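Local structure of probable GTP-binding protein engB (Pyrococcus horikoshii, 2CXX) at residues Lys100-Glu103 / Lys104-Glu107. The protein probably binds and hydrolyses GTP with the help of magnesium, and is thought to be needed for normal cell division and septation. Numbering follows the deposited sequence.
Sequences KRWE and KRGE
The side chain of Arg105 runs alongside that of Trp102 and lays its guanidinium over one face of the indole. CB leaves the backbone just past the end of helix 94-104, 4.1 Å from Trp102 O, and CG, set between the backbone N and the carbonyl carbon (chi1 59°), rests 3.4 Å from the same oxygen. From there the chain runs extended to NE, which forms a salt bridge with Glu107 OE1 at 3.1 Å. CZ lies over the five-membered ring of Trp102, 4.0 Å from its centroid, a cation-pi contact with the guanidinium tilted 58° to the indole. A Schellman motif ends the helix here: Gly106, at positive phi, gives a hydrogen bond from its N to Glu103 O (2.9 Å), while Glu107 N makes an almost straight one to Trp102 O (171°). Beyond CZ, NH1 reaches a water that donates to Arg101 O, and NH2 sits 2.9 Å above the indole plane, with a weak hydrogen bond to Glu107 OE1; that oxygen lies over the same face, 3.5 Å from Trp102 CE3. With an alanine in place of Trp102, the guanidinium would probably lose its aromatic platform and turn more freely, though still tied to Glu107. On the helix itself, the carboxylate of Glu103 forms a salt bridge with Lys148.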
ATOM      1  N   LYS A 100      -8.100 -15.515   1.762  1.00 13.71           N
ATOM      2  CA  LYS A 100      -8.659 -16.848   2.002  1.00 16.30           C
ATOM      3  C   LYS A 100      -8.640 -17.780   0.757  1.00 16.47           C
ATOM      4  O   LYS A 100      -8.293 -19.012   0.862  1.00 15.83           O
ATOM      5  CB  LYS A 100     -10.094 -16.700   2.550  1.00 16.06           C
ATOM      6  CG  LYS A 100     -10.246 -15.834   3.830  1.00 20.23           C
ATOM      7  CD  LYS A 100     -11.695 -15.681   4.215  1.00 20.74           C
ATOM      8  CE  LYS A 100     -11.846 -14.601   5.268  1.00 26.76           C
ATOM      9  NZ  LYS A 100     -13.292 -14.337   5.590  1.00 30.14           N
ATOM     10  N   ARG A 101      -8.927 -17.221  -0.427  1.00 12.73           N
ATOM     11  CA  ARG A 101      -8.936 -18.082  -1.609  1.00 15.24           C
ATOM     12  C   ARG A 101      -7.519 -18.455  -2.034  1.00 14.21           C
ATOM     13  O   ARG A 101      -7.285 -19.570  -2.525  1.00 16.58           O
ATOM     14  CB  ARG A 101      -9.687 -17.458  -2.791  1.00 13.33           C
ATOM     15  CG  ARG A 101     -11.098 -16.972  -2.486  1.00 12.36           C
ATOM     16  CD  ARG A 101     -11.797 -16.668  -3.884  1.00 10.63           C
ATOM     17  NE  ARG A 101     -13.063 -15.991  -3.719  1.00 14.64           N
ATOM     18  CZ  ARG A 101     -13.196 -14.680  -3.572  1.00 14.97           C
ATOM     19  NH1 ARG A 101     -12.123 -13.923  -3.589  1.00 14.04           N
ATOM     20  NH2 ARG A 101     -14.411 -14.152  -3.400  1.00 17.31           N
ATOM     21  N   TRP A 102      -6.562 -17.557  -1.837  1.00 13.06           N
ATOM     22  CA  TRP A 102      -5.196 -17.874  -2.184  1.00 13.92           C
ATOM     23  C   TRP A 102      -4.633 -18.925  -1.221  1.00 13.89           C
ATOM     24  O   TRP A 102      -3.966 -19.890  -1.653  1.00 14.72           O
ATOM     25  CB  TRP A 102      -4.347 -16.573  -2.158  1.00 15.78           C
ATOM     26  CG  TRP A 102      -4.474 -15.764  -3.454  1.00 14.23           C
ATOM     27  CD1 TRP A 102      -5.650 -15.393  -4.095  1.00 16.43           C
ATOM     28  CD2 TRP A 102      -3.410 -15.287  -4.284  1.00 16.01           C
ATOM     29  NE1 TRP A 102      -5.370 -14.724  -5.260  1.00 16.13           N
ATOM     30  CE2 TRP A 102      -4.006 -14.646  -5.411  1.00 15.74           C
ATOM     31  CE3 TRP A 102      -2.011 -15.336  -4.202  1.00 15.47           C
ATOM     32  CZ2 TRP A 102      -3.250 -14.079  -6.423  1.00 16.37           C
ATOM     33  CZ3 TRP A 102      -1.255 -14.753  -5.232  1.00 16.60           C
ATOM     34  CH2 TRP A 102      -1.883 -14.136  -6.321  1.00 16.21           C
ATOM     35  N   GLU A 103      -4.921 -18.778   0.063  1.00 15.50           N
ATOM     36  CA  GLU A 103      -4.395 -19.754   1.014  1.00 18.13           C
ATOM     37  C   GLU A 103      -5.012 -21.099   0.684  1.00 20.85           C
ATOM     38  O   GLU A 103      -4.300 -22.091   0.707  1.00 20.83           O
ATOM     39  CB  GLU A 103      -4.703 -19.378   2.455  1.00 20.68           C
ATOM     40  CG  GLU A 103      -3.988 -18.105   2.947  1.00 22.96           C
ATOM     41  CD  GLU A 103      -4.219 -17.873   4.449  1.00 26.05           C
ATOM     42  OE1 GLU A 103      -5.243 -18.347   4.925  1.00 28.82           O
ATOM     43  OE2 GLU A 103      -3.410 -17.232   5.140  1.00 26.65           O
ATOM     44  N   LYS A 104      -6.315 -21.133   0.374  1.00 21.48           N
ATOM     45  CA  LYS A 104      -6.955 -22.399  -0.007  1.00 22.41           C
ATOM     46  C   LYS A 104      -6.143 -23.115  -1.073  1.00 24.94           C
ATOM     47  O   LYS A 104      -5.893 -24.326  -0.962  1.00 25.28           O
ATOM     48  CB  LYS A 104      -8.393 -22.165  -0.515  1.00 24.68           C
ATOM     49  CG  LYS A 104      -9.250 -23.426  -0.598  1.00 26.78           C
ATOM     50  CD  LYS A 104     -10.522 -23.162  -1.356  1.00 30.23           C
ATOM     51  CE  LYS A 104     -11.273 -24.437  -1.737  1.00 31.43           C
ATOM     52  NZ  LYS A 104     -12.691 -24.050  -2.044  1.00 32.57           N
ATOM     53  N   ARG A 105      -5.667 -22.409  -2.094  1.00 24.36           N
ATOM     54  CA  ARG A 105      -4.904 -23.116  -3.109  1.00 25.62           C
ATOM     55  C   ARG A 105      -3.394 -23.203  -2.925  1.00 25.42           C
ATOM     56  O   ARG A 105      -2.642 -23.526  -3.863  1.00 25.85           O
ATOM     57  CB  ARG A 105      -5.224 -22.574  -4.490  1.00 26.68           C
ATOM     58  CG  ARG A 105      -4.960 -21.137  -4.709  1.00 28.59           C
ATOM     59  CD  ARG A 105      -5.010 -20.936  -6.214  1.00 29.09           C
ATOM     60  NE  ARG A 105      -4.737 -19.564  -6.555  1.00 28.53           N
ATOM     61  CZ  ARG A 105      -5.583 -18.582  -6.299  1.00 27.42           C
ATOM     62  NH1 ARG A 105      -6.736 -18.845  -5.728  1.00 30.20           N
ATOM     63  NH2 ARG A 105      -5.253 -17.346  -6.564  1.00 29.54           N
ATOM     64  N   GLY A 106      -2.959 -22.892  -1.710  1.00 25.08           N
ATOM     65  CA  GLY A 106      -1.552 -22.950  -1.366  1.00 23.92           C
ATOM     66  C   GLY A 106      -0.646 -21.882  -1.914  1.00 23.45           C
ATOM     67  O   GLY A 106       0.524 -22.142  -2.113  1.00 22.39           O
ATOM     68  N   GLU A 107      -1.157 -20.686  -2.169  1.00 21.91           N
ATOM     69  CA  GLU A 107      -0.309 -19.612  -2.680  1.00 22.33           C
ATOM     70  C   GLU A 107      -0.266 -18.522  -1.611  1.00 20.07           C
ATOM     71  O   GLU A 107      -1.207 -18.379  -0.813  1.00 19.87           O
ATOM     72  CB  GLU A 107      -0.884 -19.017  -3.970  1.00 25.74           C
ATOM     73  CG  GLU A 107      -1.218 -20.030  -5.067  1.00 30.24           C
ATOM     74  CD  GLU A 107      -1.686 -19.363  -6.366  1.00 35.24           C
ATOM     75  OE1 GLU A 107      -1.986 -18.143  -6.359  1.00 36.84           O
ATOM     76  OE2 GLU A 107      -1.770 -20.063  -7.402  1.00 37.63           O
TER
HETATM   77  O   HOH W   1      -8.418 -21.056  -4.400  1.00 37.86           O